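Local coordinates for protein putative NAD-dependent epimerase/dehydratase (Bacillus halodurans, PDB 3E8X) that binds NADP in a Rossmann-type fold and is probably an epimerase, dehydratase or related oxidoreductase of the atypical short-chain dehydrogenase/reductase type, its substrate unknown, at residues Tyr36-Leu41 against Arg64-Ile69; Met51-Glu56 against Val71-Glu76; Ile167-Pro172 against Thr217-Asn222. All blocks are in the same frame, centred on the assembly; numbering follows the deposited sequence.

Interaction 1: residues Tyr36-Leu41 against Arg64-Ile69; sequences YLLSEL and RGASDI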
loop_
_atom_site.group_PDB
_atom_site.type_symbol
_atom_site.label_atom_id
_atom_site.label_comp_id
_atom_site.label_asym_id
_atom_site.label_seq_id
_atom_site.Cartn_x
_atom_site.Cartn_y
_atom_site.Cartn_z
ATOM N N TYR A 36 6.436 20.213 -17.977
ATOM C CA TYR A 36 6.628 21.585 -17.492
ATOM C C TYR A 36 7.744 21.714 -16.460
ATOM O O TYR A 36 8.556 22.669 -16.515
ATOM C CB TYR A 36 5.330 22.193 -16.969
ATOM C CG TYR A 36 4.213 22.169 -17.961
ATOM C CD1 TYR A 36 4.480 22.294 -19.335
ATOM C CD2 TYR A 36 2.896 22.031 -17.549
ATOM C CE1 TYR A 36 3.467 22.235 -20.288
ATOM C CE2 TYR A 36 1.868 22.011 -18.476
ATOM C CZ TYR A 36 2.163 22.128 -19.859
ATOM O OH TYR A 36 1.176 22.103 -20.832
ATOM N N LEU A 37 7.773 20.779 -15.505
ATOM C CA LEU A 37 8.835 20.739 -14.513
ATOM C C LEU A 37 10.268 20.715 -15.095
ATOM O O LEU A 37 11.158 21.347 -14.539
ATOM C CB LEU A 37 8.642 19.541 -13.571
ATOM C CG LEU A 37 9.552 19.425 -12.344
ATOM C CD1 LEU A 37 9.524 20.715 -11.463
ATOM C CD2 LEU A 37 9.235 18.149 -11.575
ATOM N N LEU A 38 10.501 20.036 -16.214
ATOM C CA LEU A 38 11.848 20.046 -16.802
ATOM C C LEU A 38 12.319 21.476 -17.095
ATOM O O LEU A 38 13.438 21.872 -16.775
ATOM C CB LEU A 38 11.903 19.201 -18.091
ATOM C CG LEU A 38 11.616 17.687 -17.918
ATOM C CD1 LEU A 38 11.425 16.978 -19.224
ATOM C CD2 LEU A 38 12.707 16.997 -17.031
ATOM N N SER A 39 11.436 22.256 -17.694
ATOM C CA SER A 39 11.718 23.638 -17.999
ATOM C C SER A 39 11.862 24.516 -16.751
ATOM O O SER A 39 12.750 25.329 -16.657
ATOM C CB SER A 39 10.618 24.185 -18.925
ATOM O OG SER A 39 10.849 25.544 -19.222
ATOM N N GLU A 40 10.991 24.319 -15.777
ATOM C CA GLU A 40 11.073 25.106 -14.553
ATOM C C GLU A 40 12.381 24.866 -13.816
ATOM O O GLU A 40 12.986 25.812 -13.351
ATOM C CB GLU A 40 9.881 24.829 -13.680
ATOM C CG GLU A 40 8.545 25.231 -14.328
ATOM C CD GLU A 40 8.415 26.723 -14.615
ATOM O OE1 GLU A 40 9.149 27.572 -14.046
ATOM O OE2 GLU A 40 7.523 27.051 -15.413
ATOM N N LEU A 41 12.841 23.612 -13.762
ATOM C CA LEU A 41 14.073 23.255 -13.082
ATOM C C LEU A 41 15.283 23.842 -13.822
ATOM O O LEU A 41 16.192 24.416 -13.222
ATOM C CB LEU A 41 14.179 21.720 -12.947
ATOM C CG LEU A 41 13.259 20.970 -11.981
ATOM C CD1 LEU A 41 13.407 19.472 -12.248
ATOM C CD2 LEU A 41 13.533 21.322 -10.515
ATOM N N ARG A 64 12.454 20.345 -24.216
ATOM C CA ARG A 64 11.673 20.919 -23.086
ATOM C C ARG A 64 12.488 21.275 -21.832
ATOM O O ARG A 64 11.958 21.832 -20.864
ATOM C CB ARG A 64 10.588 19.930 -22.722
ATOM C CG ARG A 64 9.654 19.666 -23.886
ATOM C CD ARG A 64 8.389 19.028 -23.344
ATOM N NE ARG A 64 7.376 18.879 -24.369
ATOM C CZ ARG A 64 6.498 19.804 -24.700
ATOM N NH1 ARG A 64 6.494 20.988 -24.099
ATOM N NH2 ARG A 64 5.628 19.543 -25.651
ATOM N N GLY A 65 13.774 20.966 -21.836
ATOM C CA GLY A 65 14.628 21.334 -20.713
ATOM C C GLY A 65 15.525 20.285 -20.066
ATOM O O GLY A 65 16.345 20.640 -19.244
ATOM N N ALA A 66 15.394 19.013 -20.442
ATOM C CA ALA A 66 16.202 17.963 -19.826
ATOM C C ALA A 66 17.659 18.064 -20.240
ATOM O O ALA A 66 17.977 18.318 -21.426
ATOM C CB ALA A 66 15.657 16.569 -20.147
ATOM N N SER A 67 18.516 17.896 -19.234
ATOM C CA SER A 67 19.980 17.891 -19.366
ATOM C C SER A 67 20.525 16.528 -19.799
ATOM O O SER A 67 21.605 16.432 -20.403
ATOM C CB SER A 67 20.626 18.238 -18.002
ATOM O OG SER A 67 20.586 19.650 -17.803
ATOM N N ASP A 68 19.773 15.492 -19.444
ATOM C CA ASP A 68 20.155 14.097 -19.668
ATOM C C ASP A 68 18.882 13.274 -19.663
ATOM O O ASP A 68 17.881 13.701 -19.122
ATOM C CB ASP A 68 21.136 13.605 -18.584
ATOM C CG ASP A 68 22.567 13.439 -19.108
ATOM O OD1 ASP A 68 22.737 12.679 -20.100
ATOM O OD2 ASP A 68 23.516 14.044 -18.532
ATOM N N ILE A 69 18.937 12.118 -20.295
ATOM C CA ILE A 69 17.824 11.204 -20.390
ATOM C C ILE A 69 18.356 9.889 -19.883
ATOM O O ILE A 69 19.547 9.486 -20.180
ATOM C CB ILE A 69 17.370 11.009 -21.859
ATOM C CG1 ILE A 69 16.924 12.339 -22.507
ATOM C CG2 ILE A 69 16.326 9.933 -21.980
ATOM C CD1 ILE A 69 15.749 13.102 -21.929
#

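Interaction 2: residues Met51-Glu56 against Val71-Glu76; sequences MVRNEE and VANLEE. With NAP (NADP nicotinamide-adenine-dinucleotide phosphate), chain B.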
loop_
_atom_site.group_PDB
_atom_site.type_symbol
_atom_site.label_atom_id
_atom_site.label_comp_id
_atom_site.label_asym_id
_atom_site.label_seq_id
_atom_site.Cartn_x
_atom_site.Cartn_y
_atom_site.Cartn_z
HETATM N N MSE A 51 13.684 10.655 -16.643
HETATM C CA MSE A 51 13.551 9.193 -16.741
HETATM C C MSE A 51 12.323 8.855 -17.599
HETATM O O MSE A 51 11.192 9.281 -17.325
HETATM C CB MSE A 51 13.454 8.512 -15.358
HETATM C CG MSE A 51 13.211 6.995 -15.364
HETATM SE SE MSE A 51 13.246 6.313 -13.550
HETATM C CE MSE A 51 11.995 4.735 -13.496
ATOM N N VAL A 52 12.589 8.048 -18.612
ATOM C CA VAL A 52 11.602 7.635 -19.622
ATOM C C VAL A 52 11.661 6.125 -19.850
ATOM O O VAL A 52 12.702 5.520 -19.728
ATOM C CB VAL A 52 11.838 8.385 -20.983
ATOM C CG1 VAL A 52 11.657 9.825 -20.741
ATOM C CG2 VAL A 52 13.244 8.144 -21.537
ATOM N N ARG A 53 10.505 5.555 -20.178
ATOM C CA ARG A 53 10.351 4.135 -20.494
ATOM C C ARG A 53 10.975 3.787 -21.843
ATOM O O ARG A 53 11.529 2.698 -22.023
ATOM C CB ARG A 53 8.866 3.768 -20.555
ATOM C CG ARG A 53 8.187 3.595 -19.213
ATOM C CD ARG A 53 6.812 2.922 -19.360
ATOM N NE ARG A 53 5.685 3.858 -19.492
ATOM C CZ ARG A 53 4.409 3.517 -19.286
ATOM N NH1 ARG A 53 3.444 4.415 -19.417
ATOM N NH2 ARG A 53 4.076 2.274 -18.937
ATOM N N ASN A 54 10.842 4.683 -22.824
ATOM C CA ASN A 54 11.529 4.440 -24.121
ATOM C C ASN A 54 12.321 5.607 -24.638
ATOM O O ASN A 54 11.937 6.748 -24.458
ATOM C CB ASN A 54 10.642 3.794 -25.203
ATOM C CG ASN A 54 9.539 4.704 -25.723
ATOM O OD1 ASN A 54 9.327 4.847 -26.942
ATOM N ND2 ASN A 54 8.784 5.263 -24.803
ATOM N N GLU A 55 13.430 5.250 -25.281
ATOM C CA GLU A 55 14.463 6.178 -25.726
ATOM C C GLU A 55 13.935 7.255 -26.696
ATOM O O GLU A 55 14.491 8.344 -26.786
ATOM C CB GLU A 55 15.607 5.380 -26.395
ATOM C CG GLU A 55 17.013 5.924 -26.147
ATOM C CD GLU A 55 18.106 4.973 -26.595
ATOM O OE1 GLU A 55 18.111 4.548 -27.773
ATOM O OE2 GLU A 55 18.971 4.650 -25.761
ATOM N N GLU A 56 12.870 6.930 -27.426
ATOM C CA GLU A 56 12.339 7.817 -28.457
ATOM C C GLU A 56 11.651 9.054 -27.845
ATOM O O GLU A 56 11.462 10.062 -28.521
ATOM C CB GLU A 56 11.408 7.041 -29.415
ATOM C CG GLU A 56 12.141 6.050 -30.350
ATOM C CD GLU A 56 11.208 5.342 -31.339
ATOM O OE1 GLU A 56 10.148 5.913 -31.686
ATOM O OE2 GLU A 56 11.535 4.217 -31.788
ATOM N N VAL A 71 16.847 5.887 -19.536
ATOM C CA VAL A 71 15.821 4.953 -19.991
ATOM C C VAL A 71 15.689 3.876 -18.905
ATOM O O VAL A 71 16.608 3.117 -18.662
ATOM C CB VAL A 71 16.221 4.359 -21.401
ATOM C CG1 VAL A 71 15.210 3.287 -21.899
ATOM C CG2 VAL A 71 16.403 5.517 -22.401
ATOM N N ALA A 72 14.557 3.876 -18.201
ATOM C CA ALA A 72 14.332 2.970 -17.088
ATOM C C ALA A 72 12.828 2.874 -16.889
ATOM O O ALA A 72 12.094 3.704 -17.377
ATOM C CB ALA A 72 15.017 3.473 -15.835
ATOM N N ASN A 73 12.397 1.838 -16.179
ATOM C CA ASN A 73 10.997 1.477 -16.036
ATOM C C ASN A 73 10.800 1.149 -14.546
ATOM O O ASN A 73 11.528 0.375 -13.991
ATOM C CB ASN A 73 10.758 0.275 -16.973
ATOM C CG ASN A 73 9.342 -0.249 -16.972
ATOM O OD1 ASN A 73 8.649 -0.255 -15.977
ATOM N ND2 ASN A 73 8.932 -0.770 -18.121
ATOM N N LEU A 74 9.794 1.702 -13.909
ATOM C CA LEU A 74 9.534 1.417 -12.478
ATOM C C LEU A 74 9.157 -0.056 -12.165
ATOM O O LEU A 74 9.194 -0.473 -11.011
ATOM C CB LEU A 74 8.436 2.354 -11.931
ATOM C CG LEU A 74 8.777 3.853 -11.744
ATOM C CD1 LEU A 74 7.469 4.688 -11.480
ATOM C CD2 LEU A 74 9.819 4.007 -10.626
ATOM N N GLU A 75 8.765 -0.805 -13.194
ATOM C CA GLU A 75 8.407 -2.189 -13.061
ATOM C C GLU A 75 9.593 -3.139 -13.271
ATOM O O GLU A 75 9.465 -4.334 -13.038
ATOM C CB GLU A 75 7.270 -2.525 -14.022
ATOM C CG GLU A 75 6.008 -1.711 -13.744
ATOM C CD GLU A 75 4.809 -2.172 -14.530
ATOM O OE1 GLU A 75 4.713 -1.798 -15.710
ATOM O OE2 GLU A 75 3.945 -2.885 -13.959
ATOM N N GLU A 76 10.741 -2.607 -13.678
ATOM C CA GLU A 76 11.941 -3.381 -13.877
ATOM C C GLU A 76 13.027 -2.854 -12.954
ATOM O O GLU A 76 12.744 -2.055 -12.074
ATOM C CB GLU A 76 12.336 -3.296 -15.354
ATOM C CG GLU A 76 11.275 -3.936 -16.245
ATOM C CD GLU A 76 11.488 -3.764 -17.729
ATOM O OE1 GLU A 76 12.390 -3.009 -18.152
ATOM O OE2 GLU A 76 10.703 -4.403 -18.470
HETATM P PA NAP B . 0.586 12.025 -16.380
HETATM O O1A NAP B . -0.277 10.761 -16.442
HETATM O O2A NAP B . 0.549 13.016 -17.523
HETATM O O5B NAP B . 2.089 11.526 -16.045
HETATM C C5B NAP B . 2.414 10.184 -15.638
HETATM C C4B NAP B . 3.735 9.683 -16.220
HETATM O O4B NAP B . 4.048 8.452 -15.543
HETATM C C3B NAP B . 3.721 9.361 -17.736
HETATM O O3B NAP B . 4.695 10.094 -18.501
HETATM C C2B NAP B . 4.063 7.883 -17.818
HETATM O O2B NAP B . 4.901 7.473 -18.927
HETATM C C1B NAP B . 4.783 7.669 -16.477
HETATM N N9A NAP B . 4.850 6.218 -16.168
HETATM C C8A NAP B . 3.829 5.347 -16.180
HETATM N N7A NAP B . 4.304 4.119 -15.895
HETATM C C5A NAP B . 5.633 4.236 -15.700
HETATM C C6A NAP B . 6.652 3.333 -15.382
HETATM N N6A NAP B . 6.368 2.027 -15.195
HETATM N N1A NAP B . 7.936 3.750 -15.281
HETATM C C2A NAP B . 8.225 5.038 -15.471
HETATM N N3A NAP B . 7.271 5.939 -15.780
HETATM C C4A NAP B . 5.970 5.562 -15.894
HETATM O O3 NAP B . 0.155 12.822 -15.017
HETATM P PN NAP B . 0.237 14.425 -14.711
HETATM O O1N NAP B . -1.060 15.017 -15.191
HETATM O O2N NAP B . 1.627 14.862 -15.115
HETATM O O5D NAP B . 0.048 14.541 -13.121
HETATM C C5D NAP B . 1.120 14.256 -12.232
HETATM C C4D NAP B . 0.543 13.507 -11.043
HETATM O O4D NAP B . -0.395 14.308 -10.324
HETATM C C3D NAP B . -0.218 12.265 -11.482
HETATM O O3D NAP B . 0.713 11.183 -11.645
HETATM C C2D NAP B . -1.306 12.102 -10.416
HETATM O O2D NAP B . -1.039 11.054 -9.509
HETATM C C1D NAP B . -1.321 13.442 -9.644
HETATM N N1N NAP B . -2.654 14.106 -9.498
HETATM C C2N NAP B . -3.540 14.196 -10.520
HETATM C C3N NAP B . -4.778 14.848 -10.334
HETATM C C7N NAP B . -5.786 15.011 -11.450
HETATM O O7N NAP B . -6.680 15.869 -11.324
HETATM N N7N NAP B . -5.647 14.267 -12.560
HETATM C C4N NAP B . -5.080 15.400 -9.087
HETATM C C5N NAP B . -4.153 15.299 -8.063
HETATM C C6N NAP B . -2.953 14.651 -8.303
HETATM P P2B NAP B . 4.445 7.451 -20.499
HETATM O O1X NAP B . 4.735 8.827 -21.037
HETATM O O2X NAP B . 5.346 6.390 -21.123
HETATM O O3X NAP B . 2.962 7.149 -20.438
#

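Interaction 3: residues Ile167-Pro172 against Thr217-Asn222; sequences IVRPGP and TFEVLN. With NAP (NADP nicotinamide-adenine-dinucleotide phosphate), chain B.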
loop_
_atom_site.group_PDB
_atom_site.type_symbol
_atom_site.label_atom_id
_atom_site.label_comp_id
_atom_site.label_asym_id
_atom_site.label_seq_id
_atom_site.Cartn_x
_atom_site.Cartn_y
_atom_site.Cartn_z
ATOM N N ILE A 167 6.335 16.821 0.513
ATOM C CA ILE A 167 5.128 16.272 -0.138
ATOM C C ILE A 167 4.158 17.418 -0.515
ATOM O O ILE A 167 3.670 18.201 0.339
ATOM C CB ILE A 167 4.344 15.230 0.736
ATOM C CG1 ILE A 167 5.238 14.026 1.153
ATOM C CG2 ILE A 167 3.112 14.715 0.006
ATOM C CD1 ILE A 167 4.744 13.258 2.411
ATOM N N VAL A 168 3.966 17.506 -1.832
ATOM C CA VAL A 168 3.086 18.489 -2.498
ATOM C C VAL A 168 1.818 17.759 -2.906
ATOM O O VAL A 168 1.866 16.844 -3.707
ATOM C CB VAL A 168 3.796 19.100 -3.736
ATOM C CG1 VAL A 168 3.001 20.299 -4.317
ATOM C CG2 VAL A 168 5.226 19.517 -3.336
ATOM N N ARG A 169 0.691 18.194 -2.345
ATOM C CA ARG A 169 -0.618 17.620 -2.648
ATOM C C ARG A 169 -1.457 18.603 -3.466
ATOM O O ARG A 169 -2.221 19.385 -2.895
ATOM C CB ARG A 169 -1.330 17.242 -1.329
ATOM C CG ARG A 169 -0.651 16.083 -0.634
ATOM C CD ARG A 169 -1.126 15.844 0.780
ATOM N NE ARG A 169 -0.674 14.528 1.213
ATOM C CZ ARG A 169 -0.924 13.988 2.398
ATOM N NH1 ARG A 169 -1.609 14.635 3.320
ATOM N NH2 ARG A 169 -0.521 12.754 2.636
ATOM N N PRO A 170 -1.320 18.587 -4.812
ATOM C CA PRO A 170 -2.190 19.461 -5.584
ATOM C C PRO A 170 -3.653 19.067 -5.495
ATOM O O PRO A 170 -3.974 17.880 -5.328
ATOM C CB PRO A 170 -1.700 19.321 -7.030
ATOM C CG PRO A 170 -0.583 18.376 -7.018
ATOM C CD PRO A 170 -0.418 17.802 -5.658
ATOM N N GLY A 171 -4.519 20.071 -5.610
ATOM C CA GLY A 171 -5.933 19.899 -5.953
ATOM C C GLY A 171 -6.136 19.290 -7.337
ATOM O O GLY A 171 -5.163 18.921 -8.019
ATOM N N PRO A 172 -7.405 19.183 -7.771
ATOM C CA PRO A 172 -7.773 18.775 -9.128
ATOM C C PRO A 172 -6.928 19.512 -10.170
ATOM O O PRO A 172 -6.799 20.719 -10.080
ATOM C CB PRO A 172 -9.248 19.201 -9.221
ATOM C CG PRO A 172 -9.756 19.039 -7.767
ATOM C CD PRO A 172 -8.594 19.530 -6.950
ATOM N N THR A 217 4.529 18.713 4.473
ATOM C CA THR A 217 3.462 18.189 3.637
ATOM C C THR A 217 2.415 19.296 3.522
ATOM O O THR A 217 1.936 19.799 4.551
ATOM C CB THR A 217 2.805 16.887 4.233
ATOM O OG1 THR A 217 3.806 15.885 4.394
ATOM C CG2 THR A 217 1.578 16.367 3.374
ATOM N N PHE A 218 2.032 19.649 2.296
ATOM C CA PHE A 218 1.004 20.687 2.116
ATOM C C PHE A 218 0.165 20.447 0.888
ATOM O O PHE A 218 0.625 19.882 -0.116
ATOM C CB PHE A 218 1.640 22.138 2.109
ATOM C CG PHE A 218 2.522 22.403 0.922
ATOM C CD1 PHE A 218 2.010 23.002 -0.214
ATOM C CD2 PHE A 218 3.834 21.951 0.907
ATOM C CE1 PHE A 218 2.820 23.202 -1.343
ATOM C CE2 PHE A 218 4.634 22.129 -0.207
ATOM C CZ PHE A 218 4.135 22.765 -1.321
ATOM N N GLU A 219 -1.054 20.969 0.956
ATOM C CA GLU A 219 -1.977 21.006 -0.191
ATOM C C GLU A 219 -1.862 22.362 -0.926
ATOM O O GLU A 219 -1.565 23.378 -0.313
ATOM C CB GLU A 219 -3.409 20.713 0.268
ATOM C CG GLU A 219 -3.534 19.325 0.923
ATOM C CD GLU A 219 -4.886 19.065 1.601
ATOM O OE1 GLU A 219 -5.845 19.864 1.396
ATOM O OE2 GLU A 219 -4.963 18.059 2.352
ATOM N N VAL A 220 -2.037 22.340 -2.248
ATOM C CA VAL A 220 -1.841 23.537 -3.075
ATOM C C VAL A 220 -2.920 23.668 -4.148
ATOM O O VAL A 220 -3.193 22.705 -4.878
ATOM C CB VAL A 220 -0.368 23.646 -3.626
ATOM C CG1 VAL A 220 0.039 22.471 -4.544
ATOM C CG2 VAL A 220 -0.136 25.060 -4.236
ATOM N N LEU A 221 -3.579 24.852 -4.166
ATOM C CA LEU A 221 -4.574 25.240 -5.159
ATOM C C LEU A 221 -4.114 26.505 -5.874
ATOM O O LEU A 221 -3.186 27.179 -5.417
ATOM C CB LEU A 221 -5.940 25.481 -4.476
ATOM C CG LEU A 221 -6.508 24.296 -3.642
ATOM C CD1 LEU A 221 -7.799 24.657 -2.912
ATOM C CD2 LEU A 221 -6.679 23.036 -4.506
ATOM N N ASN A 222 -4.727 26.850 -7.015
ATOM C CA ASN A 222 -4.525 28.219 -7.535
ATOM C C ASN A 222 -5.233 29.150 -6.576
ATOM O O ASN A 222 -6.220 28.791 -5.957
ATOM C CB ASN A 222 -5.021 28.443 -8.989
ATOM C CG ASN A 222 -3.995 28.002 -10.067
ATOM O OD1 ASN A 222 -4.326 27.169 -10.886
ATOM N ND2 ASN A 222 -2.773 28.589 -10.081
HETATM P PA NAP B . 0.586 12.025 -16.380
HETATM O O1A NAP B . -0.277 10.761 -16.442
HETATM O O2A NAP B . 0.549 13.016 -17.523
HETATM O O5B NAP B . 2.089 11.526 -16.045
HETATM C C5B NAP B . 2.414 10.184 -15.638
HETATM C C4B NAP B . 3.735 9.683 -16.220
HETATM O O4B NAP B . 4.048 8.452 -15.543
HETATM C C3B NAP B . 3.721 9.361 -17.736
HETATM O O3B NAP B . 4.695 10.094 -18.501
HETATM C C2B NAP B . 4.063 7.883 -17.818
HETATM O O2B NAP B . 4.901 7.473 -18.927
HETATM C C1B NAP B . 4.783 7.669 -16.477
HETATM N N9A NAP B . 4.850 6.218 -16.168
HETATM C C8A NAP B . 3.829 5.347 -16.180
HETATM N N7A NAP B . 4.304 4.119 -15.895
HETATM C C5A NAP B . 5.633 4.236 -15.700
HETATM C C6A NAP B . 6.652 3.333 -15.382
HETATM N N6A NAP B . 6.368 2.027 -15.195
HETATM N N1A NAP B . 7.936 3.750 -15.281
HETATM C C2A NAP B . 8.225 5.038 -15.471
HETATM N N3A NAP B . 7.271 5.939 -15.780
HETATM C C4A NAP B . 5.970 5.562 -15.894
HETATM O O3 NAP B . 0.155 12.822 -15.017
HETATM P PN NAP B . 0.237 14.425 -14.711
HETATM O O1N NAP B . -1.060 15.017 -15.191
HETATM O O2N NAP B . 1.627 14.862 -15.115
HETATM O O5D NAP B . 0.048 14.541 -13.121
HETATM C C5D NAP B . 1.120 14.256 -12.232
HETATM C C4D NAP B . 0.543 13.507 -11.043
HETATM O O4D NAP B . -0.395 14.308 -10.324
HETATM C C3D NAP B . -0.218 12.265 -11.482
HETATM O O3D NAP B . 0.713 11.183 -11.645
HETATM C C2D NAP B . -1.306 12.102 -10.416
HETATM O O2D NAP B . -1.039 11.054 -9.509
HETATM C C1D NAP B . -1.321 13.442 -9.644
HETATM N N1N NAP B . -2.654 14.106 -9.498
HETATM C C2N NAP B . -3.540 14.196 -10.520
HETATM C C3N NAP B . -4.778 14.848 -10.334
HETATM C C7N NAP B . -5.786 15.011 -11.450
HETATM O O7N NAP B . -6.680 15.869 -11.324
HETATM N N7N NAP B . -5.647 14.267 -12.560
HETATM C C4N NAP B . -5.080 15.400 -9.087
HETATM C C5N NAP B . -4.153 15.299 -8.063
HETATM C C6N NAP B . -2.953 14.651 -8.303
HETATM P P2B NAP B . 4.445 7.451 -20.499
HETATM O O1X NAP B . 4.735 8.827 -21.037
HETATM O O2X NAP B . 5.346 6.390 -21.123
HETATM O O3X NAP B . 2.962 7.149 -20.438
HETATM O O HOH W 1 -2.533 17.408 3.391
#

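Interaction 1: residues Tyr36-Leu41 against Arg64-Ile69
Gly-65 passes close over the helix 32-43 at Ser-39, CA to CA 4.6 Å, just where the chain leaves helix 58-63 through a Schellman motif and heads for strand 68-71. No hydrogen bond spans the two segments. Gly-65 takes the positive phi (130°) that suits this helix end, and its bare CA lets the turn sit on the backbone of Leu-38 and Ser-39. Arg-64 lays its carbonyl against the side of the helix: its O is 3.3 Å from Ser-39 CB and 3.8 Å from Leu-38 CB. The same oxygen approaches Ser-39 N, at 3.2 Å, but the angle is poor for a bond. Leu-38 supplies the apolar half of the contact. With CG anti to its carbonyl carbon (chi1 -63°), it sends CD2 to 4.3 Å from Ala-66 CB, a loose methyl-to-methyl approach. Leu-38 also packs on Leu-61 of helix 58-63, on Val-26 of strand 23-27 and on Pro-48 of strand 47-52, so it fills the angle between the two helices and the sheet. Close backbone approach at a glycine and one buried leucine thus join the helix to the turn, and the chemistry implies a contact that rests on shape and apolar burial, with no polar bond between the segments to fix it.

Interaction 2: residues Met51-Glu56 against Val71-Glu76
The adenosine end of the NADP pocket is built where the strand 47-52 and the loop after strand 68-71 run out side by side. Val-52 and Val-71 are paired in parallel, and Ala-72 N donates to Val-52 O at 2.9 Å, tilted 28° from the carbonyl plane. The next residues, still close together, turn their side chains to the cofactor. In the conformer described, Arg-53 is bent at chi3 (-93°) and carries its guanidinium across the adenine, with NADP N7A 3.4 Å above the guanidinium plane and over its centre. The 2'-phosphate lies at the guanidinium edge: Arg-53 NE donates to NADP O2X at 3.0 Å, while NH1 makes weak bonds to NADP O3X and O2B. On the loop side, Asn-73 OD1 accepts from Glu-75 N at 2.8 Å, an Asx turn within the type I turn from Asn-73 to Glu-76. A weak bond runs from NADP N6A to Asn-73 OD1 at 3.3 Å. Leu-74 N approaches NADP N1A to 3.1 Å, and its side chain packs at the adenine; behind it the methyl CE of selenomethionine Met-51 lies 3.7 Å from Leu-74 CD2, and Met-51 CG rests on Ala-72 CB. Farther out, Glu-75 has a salt bridge to Lys-102. An arginine just past the second strand, set at the 2'-phosphate where it probably offsets its charge, while the loop beyond the third recognises the adenine, is characteristic of NADP-binding Rossmann folds of the short-chain dehydrogenase type.

Interaction 3: residues Ile167-Pro172 against Thr217-Asn222
Ile-167 and Thr-217 pair in parallel, and the register runs on through Pro-170 and Val-220, the short strands crossing at -35°. Four backbone bonds hold it. Phe-218 N donates to Ile-167 O at 2.9 Å, almost straight along the carbonyl; Arg-169 N gives to Phe-218 O at 2.8 Å, in the carbonyl plane. Val-220 N reaches Arg-169 O at 3.0 Å from above the carbonyl plane, and Gly-171 N closes the series on Val-220 O at 3.0 Å. Pro-170, without an N-H, makes a CA-H...O contact with Val-220 O. On the far edge of strand 164-174, Val-168 is backbone-bonded to Met-128 and Ser-130, and Pro-170 to Val-132.

On one face Arg-169 and Glu-219 sit beside each other without direct charge contact. A water links them, accepting from Arg-169 NH1 at 2.9 Å and donating to Glu-219 OE2 at 2.7 Å. Arg-169 NH2 has a salt bridge to Asp-155, and the Glu-219 carboxylate also accepts from His-187 ND1 and Phe-188 N, so both buried groups are occupied. Extended from CG to NE, Arg-169 lays one guanidinium face against Thr-217 CG2, 3.4 Å off its plane toward the rim. On the sheet face of Val-168, Phe-218 and Val-220 the contact is apolar: Val-168 CG1 meets Val-220 CG1, while Val-168 CG2 approaches Phe-218 CZ at 4.0 Å. At the strand end Leu-221 CD2 covers Gly-171, and the carbonyls of Pro-170 and Gly-171 approach the nicotinamide. The chemistry implies a firmly bonded strand pair that holds the nicotinamide-lining strand end in place, with the buried charges partnered by side chains, backbone and water.

From the N terminus, helix 32-43 leads to strand 47-52, helix 58-63 and strand 68-71. Interaction 1 closes the loop from that first helix to the turn after helix 58-63, and interaction 2 the loop from the end of strand 47-52 to the loop past strand 68-71. Their segments alternate, so the two loops cross, and they touch where Ile-69 CG2 packs 3.6 Å from Val-52 CG2. Interaction 3 follows in series, joining strands 164-174 and 216-223 across the chain's centre from interaction 2. All three reach the same sheet; interactions 2 and 3, centres about 27 Å apart, meet the adenosine and nicotinamide ends of one NADP.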